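Sqt1 (Chaetomium thermophilum, PDB 4ZOY) is a WD40-repeat chaperone of ribosome biogenesis that probably captures a newly made ribosomal protein while it is still being translated. Local coordinates at residues I92-F104 and I142-N155. Numbering follows the deposited sequence.
Sequences INALTFTLPRGDF and INWFAPCPSPDHPN
N155 reaches across to T98, L99 and D103 in the turn after strand 92-97, held by three hydrogen bonds. Its OD1 accepts from T98 OG1 at 2.7 Å, while ND2 gives a nearly straight bond to the anti lone pair of D103 OD2, with the carboxylate and amide planes 52° apart. The backbone N of N155 donates to L99 O at 2.8 Å, and the amide stands almost perpendicular to the F104 ring, at its edge. T98 OG1 is itself held by F104 N, which donates to it, and water 4 joins N155 OD1 to R101 N. A leucine here has no amide to offer T98 OG1 and D103 OD2, and the turn would probably be tied to this loop less firmly. Next to it the P100 and P154 rings lie side by side, and L99 CD1 packs on P147 CG at 4.0 Å. Farther along, A94 CB sits over one face of F145 in a CH-pi contact, 3.8 Å from the ring centroid. At the other end N93, its CG swung anti to the backbone N (chi1 -162°), sends ND2 to a lone pair of I142 O at 3.0 Å, and water 1 bridges N93 O and N143 O. The two strands run nearly parallel (7°) as the first strands of successive four-stranded antiparallel blades of the WD40 propeller; L95 faces strand 18-23, and F145 continues onto I157 and L159 of strand 156-161.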
loop_
_atom_site.group_PDB
_atom_site.type_symbol
_atom_site.label_atom_id
_atom_site.label_comp_id
_atom_site.label_asym_id
_atom_site.label_seq_id
_atom_site.Cartn_x
_atom_site.Cartn_y
_atom_site.Cartn_z
ATOM N N ILE A 92 -10.065 -7.235 -10.312
ATOM C CA ILE A 92 -9.360 -7.414 -9.038
ATOM C C ILE A 92 -8.664 -6.103 -8.695
ATOM O O ILE A 92 -7.909 -5.570 -9.501
ATOM C CB ILE A 92 -8.344 -8.555 -9.073
ATOM C CG1 ILE A 92 -9.059 -9.892 -9.317
ATOM C CG2 ILE A 92 -7.555 -8.583 -7.753
ATOM C CD1 ILE A 92 -8.153 -11.113 -9.329
ATOM N N ASN A 93 -8.925 -5.594 -7.494
ATOM C CA ASN A 93 -8.463 -4.276 -7.088
ATOM C C ASN A 93 -7.488 -4.327 -5.911
ATOM O O ASN A 93 -6.804 -3.339 -5.611
ATOM C CB ASN A 93 -9.674 -3.412 -6.715
ATOM C CG ASN A 93 -9.353 -1.937 -6.705
ATOM O OD1 ASN A 93 -8.675 -1.430 -7.597
ATOM N ND2 ASN A 93 -9.842 -1.238 -5.692
ATOM N N ALA A 94 -7.437 -5.480 -5.252
ATOM C CA ALA A 94 -6.622 -5.657 -4.062
ATOM C C ALA A 94 -6.148 -7.099 -3.968
ATOM O O ALA A 94 -6.900 -8.019 -4.307
ATOM C CB ALA A 94 -7.417 -5.273 -2.819
ATOM N N LEU A 95 -4.903 -7.275 -3.532
ATOM C CA LEU A 95 -4.304 -8.583 -3.266
ATOM C C LEU A 95 -3.454 -8.517 -2.031
ATOM O O LEU A 95 -2.756 -7.524 -1.811
ATOM C CB LEU A 95 -3.415 -9.045 -4.416
ATOM C CG LEU A 95 -4.130 -9.482 -5.684
ATOM C CD1 LEU A 95 -3.119 -9.451 -6.826
ATOM C CD2 LEU A 95 -4.709 -10.878 -5.509
ATOM N N THR A 96 -3.469 -9.579 -1.236
ATOM C CA THR A 96 -2.488 -9.672 -0.177
ATOM C C THR A 96 -2.180 -11.119 0.193
ATOM O O THR A 96 -3.051 -11.991 0.145
ATOM C CB THR A 96 -2.944 -8.889 1.071
ATOM O OG1 THR A 96 -1.842 -8.747 1.982
ATOM C CG2 THR A 96 -4.074 -9.591 1.745
ATOM N N PHE A 97 -0.913 -11.370 0.491
ATOM C CA PHE A 97 -0.519 -12.557 1.231
ATOM C C PHE A 97 -0.630 -12.205 2.700
ATOM O O PHE A 97 -0.270 -11.098 3.096
ATOM C CB PHE A 97 0.911 -12.994 0.900
ATOM C CG PHE A 97 1.062 -13.616 -0.460
ATOM C CD1 PHE A 97 0.831 -14.969 -0.646
ATOM C CD2 PHE A 97 1.459 -12.854 -1.547
ATOM C CE1 PHE A 97 0.975 -15.550 -1.903
ATOM C CE2 PHE A 97 1.604 -13.431 -2.810
ATOM C CZ PHE A 97 1.364 -14.777 -2.980
ATOM N N THR A 98 -1.107 -13.126 3.526
ATOM C CA THR A 98 -1.228 -12.802 4.940
ATOM C C THR A 98 0.113 -12.811 5.664
ATOM O O THR A 98 1.082 -13.430 5.223
ATOM C CB THR A 98 -2.193 -13.762 5.657
ATOM O OG1 THR A 98 -1.816 -15.124 5.395
ATOM C CG2 THR A 98 -3.620 -13.519 5.184
ATOM N N LEU A 99 0.160 -12.075 6.770
ATOM C CA LEU A 99 1.282 -12.098 7.703
ATOM C C LEU A 99 0.959 -13.111 8.796
ATOM O O LEU A 99 -0.216 -13.331 9.099
ATOM C CB LEU A 99 1.517 -10.704 8.289
ATOM C CG LEU A 99 1.979 -9.639 7.293
ATOM C CD1 LEU A 99 1.961 -8.268 7.949
ATOM C CD2 LEU A 99 3.380 -9.967 6.759
ATOM N N PRO A 100 1.985 -13.731 9.394
ATOM C CA PRO A 100 3.415 -13.493 9.179
ATOM C C PRO A 100 4.084 -14.301 8.074
ATOM O O PRO A 100 5.201 -13.946 7.700
ATOM C CB PRO A 100 4.022 -13.890 10.531
ATOM C CG PRO A 100 3.142 -14.995 10.989
ATOM C CD PRO A 100 1.751 -14.576 10.581
ATOM N N ARG A 101 3.445 -15.353 7.581
ATOM C CA ARG A 101 4.161 -16.335 6.762
ATOM C C ARG A 101 3.462 -16.679 5.448
ATOM O O ARG A 101 3.826 -17.651 4.785
ATOM C CB ARG A 101 4.402 -17.621 7.569
ATOM C CG ARG A 101 5.275 -17.422 8.818
ATOM C CD ARG A 101 5.628 -18.750 9.501
ATOM N NE ARG A 101 6.918 -19.288 9.064
ATOM C CZ ARG A 101 7.060 -20.266 8.175
ATOM N NH1 ARG A 101 5.990 -20.821 7.619
ATOM N NH2 ARG A 101 8.270 -20.690 7.839
ATOM N N GLY A 102 2.464 -15.889 5.062
ATOM C CA GLY A 102 1.821 -16.083 3.773
ATOM C C GLY A 102 0.994 -17.348 3.677
ATOM O O GLY A 102 0.947 -17.987 2.626
ATOM N N ASP A 103 0.324 -17.707 4.770
ATOM C CA ASP A 103 -0.516 -18.904 4.801
ATOM C C ASP A 103 -1.691 -18.800 3.840
ATOM O O ASP A 103 -2.247 -19.808 3.396
ATOM C CB ASP A 103 -1.053 -19.162 6.212
ATOM C CG ASP A 103 0.015 -19.632 7.169
ATOM O OD1 ASP A 103 0.925 -20.359 6.739
ATOM O OD2 ASP A 103 -0.066 -19.272 8.357
ATOM N N PHE A 104 -2.097 -17.573 3.543
ATOM C CA PHE A 104 -3.216 -17.351 2.653
ATOM C C PHE A 104 -2.884 -16.280 1.639
ATOM O O PHE A 104 -2.094 -15.377 1.908
ATOM C CB PHE A 104 -4.470 -16.934 3.422
ATOM C CG PHE A 104 -4.913 -17.933 4.443
ATOM C CD1 PHE A 104 -5.784 -18.952 4.098
ATOM C CD2 PHE A 104 -4.460 -17.848 5.749
ATOM C CE1 PHE A 104 -6.196 -19.876 5.040
ATOM C CE2 PHE A 104 -4.868 -18.767 6.701
ATOM C CZ PHE A 104 -5.739 -19.785 6.343
ATOM N N ILE A 142 -14.445 -3.517 -3.027
ATOM C CA ILE A 142 -13.262 -3.464 -2.165
ATOM C C ILE A 142 -12.204 -2.502 -2.703
ATOM O O ILE A 142 -11.746 -2.652 -3.833
ATOM C CB ILE A 142 -12.645 -4.849 -2.013
ATOM C CG1 ILE A 142 -13.611 -5.762 -1.242
ATOM C CG2 ILE A 142 -11.310 -4.757 -1.277
ATOM C CD1 ILE A 142 -13.272 -7.234 -1.323
ATOM N N ASN A 143 -11.793 -1.542 -1.877
ATOM C CA ASN A 143 -10.832 -0.521 -2.295
ATOM C C ASN A 143 -9.382 -0.838 -1.943
ATOM O O ASN A 143 -8.464 -0.418 -2.654
ATOM C CB ASN A 143 -11.213 0.834 -1.698
ATOM C CG ASN A 143 -12.445 1.407 -2.341
ATOM O OD1 ASN A 143 -12.790 1.027 -3.460
ATOM N ND2 ASN A 143 -13.113 2.326 -1.654
ATOM N N TRP A 144 -9.172 -1.573 -0.851
ATOM C CA TRP A 144 -7.824 -1.875 -0.387
ATOM C C TRP A 144 -7.844 -3.014 0.622
ATOM O O TRP A 144 -8.868 -3.269 1.254
ATOM C CB TRP A 144 -7.154 -0.628 0.242
ATOM C CG TRP A 144 -7.931 -0.005 1.374
ATOM C CD1 TRP A 144 -8.804 1.046 1.284
ATOM C CD2 TRP A 144 -7.941 -0.416 2.753
ATOM N NE1 TRP A 144 -9.333 1.334 2.524
ATOM C CE2 TRP A 144 -8.828 0.444 3.437
ATOM C CE3 TRP A 144 -7.269 -1.409 3.479
ATOM C CZ2 TRP A 144 -9.078 0.321 4.803
ATOM C CZ3 TRP A 144 -7.517 -1.525 4.838
ATOM C CH2 TRP A 144 -8.412 -0.665 5.482
ATOM N N PHE A 145 -6.698 -3.682 0.739
ATOM C CA PHE A 145 -6.409 -4.676 1.777
ATOM C C PHE A 145 -5.229 -4.209 2.604
ATOM O O PHE A 145 -4.314 -3.584 2.072
ATOM C CB PHE A 145 -6.004 -6.029 1.195
ATOM C CG PHE A 145 -7.122 -6.850 0.633
ATOM C CD1 PHE A 145 -8.430 -6.680 1.035
ATOM C CD2 PHE A 145 -6.830 -7.843 -0.288
ATOM C CE1 PHE A 145 -9.446 -7.481 0.498
ATOM C CE2 PHE A 145 -7.829 -8.634 -0.813
ATOM C CZ PHE A 145 -9.129 -8.462 -0.413
ATOM N N ALA A 146 -5.190 -4.594 3.876
ATOM C CA ALA A 146 -3.976 -4.422 4.672
ATOM C C ALA A 146 -3.871 -5.557 5.675
ATOM O O ALA A 146 -4.765 -5.715 6.512
ATOM C CB ALA A 146 -3.981 -3.070 5.392
ATOM N N PRO A 147 -2.810 -6.365 5.585
ATOM C CA PRO A 147 -2.659 -7.445 6.563
ATOM C C PRO A 147 -2.222 -6.891 7.914
ATOM O O PRO A 147 -1.446 -5.940 7.989
ATOM C CB PRO A 147 -1.577 -8.337 5.943
ATOM C CG PRO A 147 -0.738 -7.376 5.125
ATOM C CD PRO A 147 -1.735 -6.374 4.572
ATOM N N CYS A 148 -2.727 -7.496 8.979
ATOM C CA CYS A 148 -2.387 -7.109 10.329
ATOM C C CYS A 148 -0.966 -7.535 10.687
ATOM O O CYS A 148 -0.645 -8.707 10.587
ATOM C CB CYS A 148 -3.384 -7.756 11.246
ATOM S SG CYS A 148 -3.104 -7.324 12.997
ATOM N N PRO A 149 -0.114 -6.590 11.122
ATOM C CA PRO A 149 1.255 -6.963 11.498
ATOM C C PRO A 149 1.420 -7.477 12.941
ATOM O O PRO A 149 2.557 -7.764 13.330
ATOM C CB PRO A 149 2.025 -5.648 11.337
ATOM C CG PRO A 149 1.006 -4.601 11.699
ATOM C CD PRO A 149 -0.323 -5.133 11.156
ATOM N N SER A 150 0.347 -7.565 13.722
ATOM C CA SER A 150 0.467 -8.084 15.102
ATOM C C SER A 150 0.891 -9.542 15.100
ATOM O O SER A 150 0.214 -10.379 14.507
ATOM C CB SER A 150 -0.843 -7.961 15.867
ATOM O OG SER A 150 -0.713 -8.605 17.146
ATOM N N PRO A 151 1.987 -9.862 15.798
ATOM C CA PRO A 151 2.359 -11.278 15.872
ATOM C C PRO A 151 1.327 -12.074 16.673
ATOM O O PRO A 151 1.238 -13.292 16.527
ATOM C CB PRO A 151 3.716 -11.249 16.578
ATOM C CG PRO A 151 3.681 -9.996 17.391
ATOM C CD PRO A 151 2.905 -9.000 16.565
ATOM N N ASP A 152 0.527 -11.374 17.462
ATOM C CA ASP A 152 -0.478 -12.001 18.308
ATOM C C ASP A 152 -1.705 -12.475 17.525
ATOM O O ASP A 152 -2.479 -13.312 18.014
ATOM C CB ASP A 152 -0.896 -11.030 19.405
ATOM C CG ASP A 152 0.218 -10.779 20.403
ATOM O OD1 ASP A 152 1.242 -11.497 20.350
ATOM O OD2 ASP A 152 0.074 -9.863 21.231
ATOM N N HIS A 153 -1.877 -11.963 16.309
ATOM C CA HIS A 153 -3.073 -12.253 15.516
ATOM C C HIS A 153 -2.732 -12.580 14.085
ATOM O O HIS A 153 -3.049 -11.804 13.172
ATOM C CB HIS A 153 -4.042 -11.080 15.569
ATOM C CG HIS A 153 -4.453 -10.745 16.964
ATOM N ND1 HIS A 153 -5.425 -11.457 17.636
ATOM C CD2 HIS A 153 -3.980 -9.828 17.838
ATOM C CE1 HIS A 153 -5.547 -10.974 18.860
ATOM N NE2 HIS A 153 -4.685 -9.982 19.006
ATOM N N PRO A 154 -2.106 -13.743 13.876
ATOM C CA PRO A 154 -1.724 -14.149 12.523
ATOM C C PRO A 154 -2.916 -14.292 11.593
ATOM O O PRO A 154 -4.041 -14.548 12.025
ATOM C CB PRO A 154 -1.040 -15.500 12.741
ATOM C CG PRO A 154 -1.594 -16.005 14.046
ATOM C CD PRO A 154 -1.763 -14.771 14.877
ATOM N N ASN A 155 -2.655 -14.076 10.306
ATOM C CA ASN A 155 -3.647 -14.286 9.260
ATOM C C ASN A 155 -4.908 -13.453 9.451
ATOM O O ASN A 155 -6.023 -13.895 9.167
ATOM C CB ASN A 155 -3.971 -15.783 9.165
ATOM C CG ASN A 155 -2.758 -16.583 8.774
ATOM O OD1 ASN A 155 -2.036 -16.200 7.854
ATOM N ND2 ASN A 155 -2.481 -17.663 9.503
HETATM O O HOH W 1 -6.127 -1.739 -3.553
HETATM O O HOH W 2 -8.868 1.321 -4.908
HETATM O O HOH W 3 -11.171 1.526 -6.051
HETATM O O HOH W 4 0.801 -16.504 7.718
#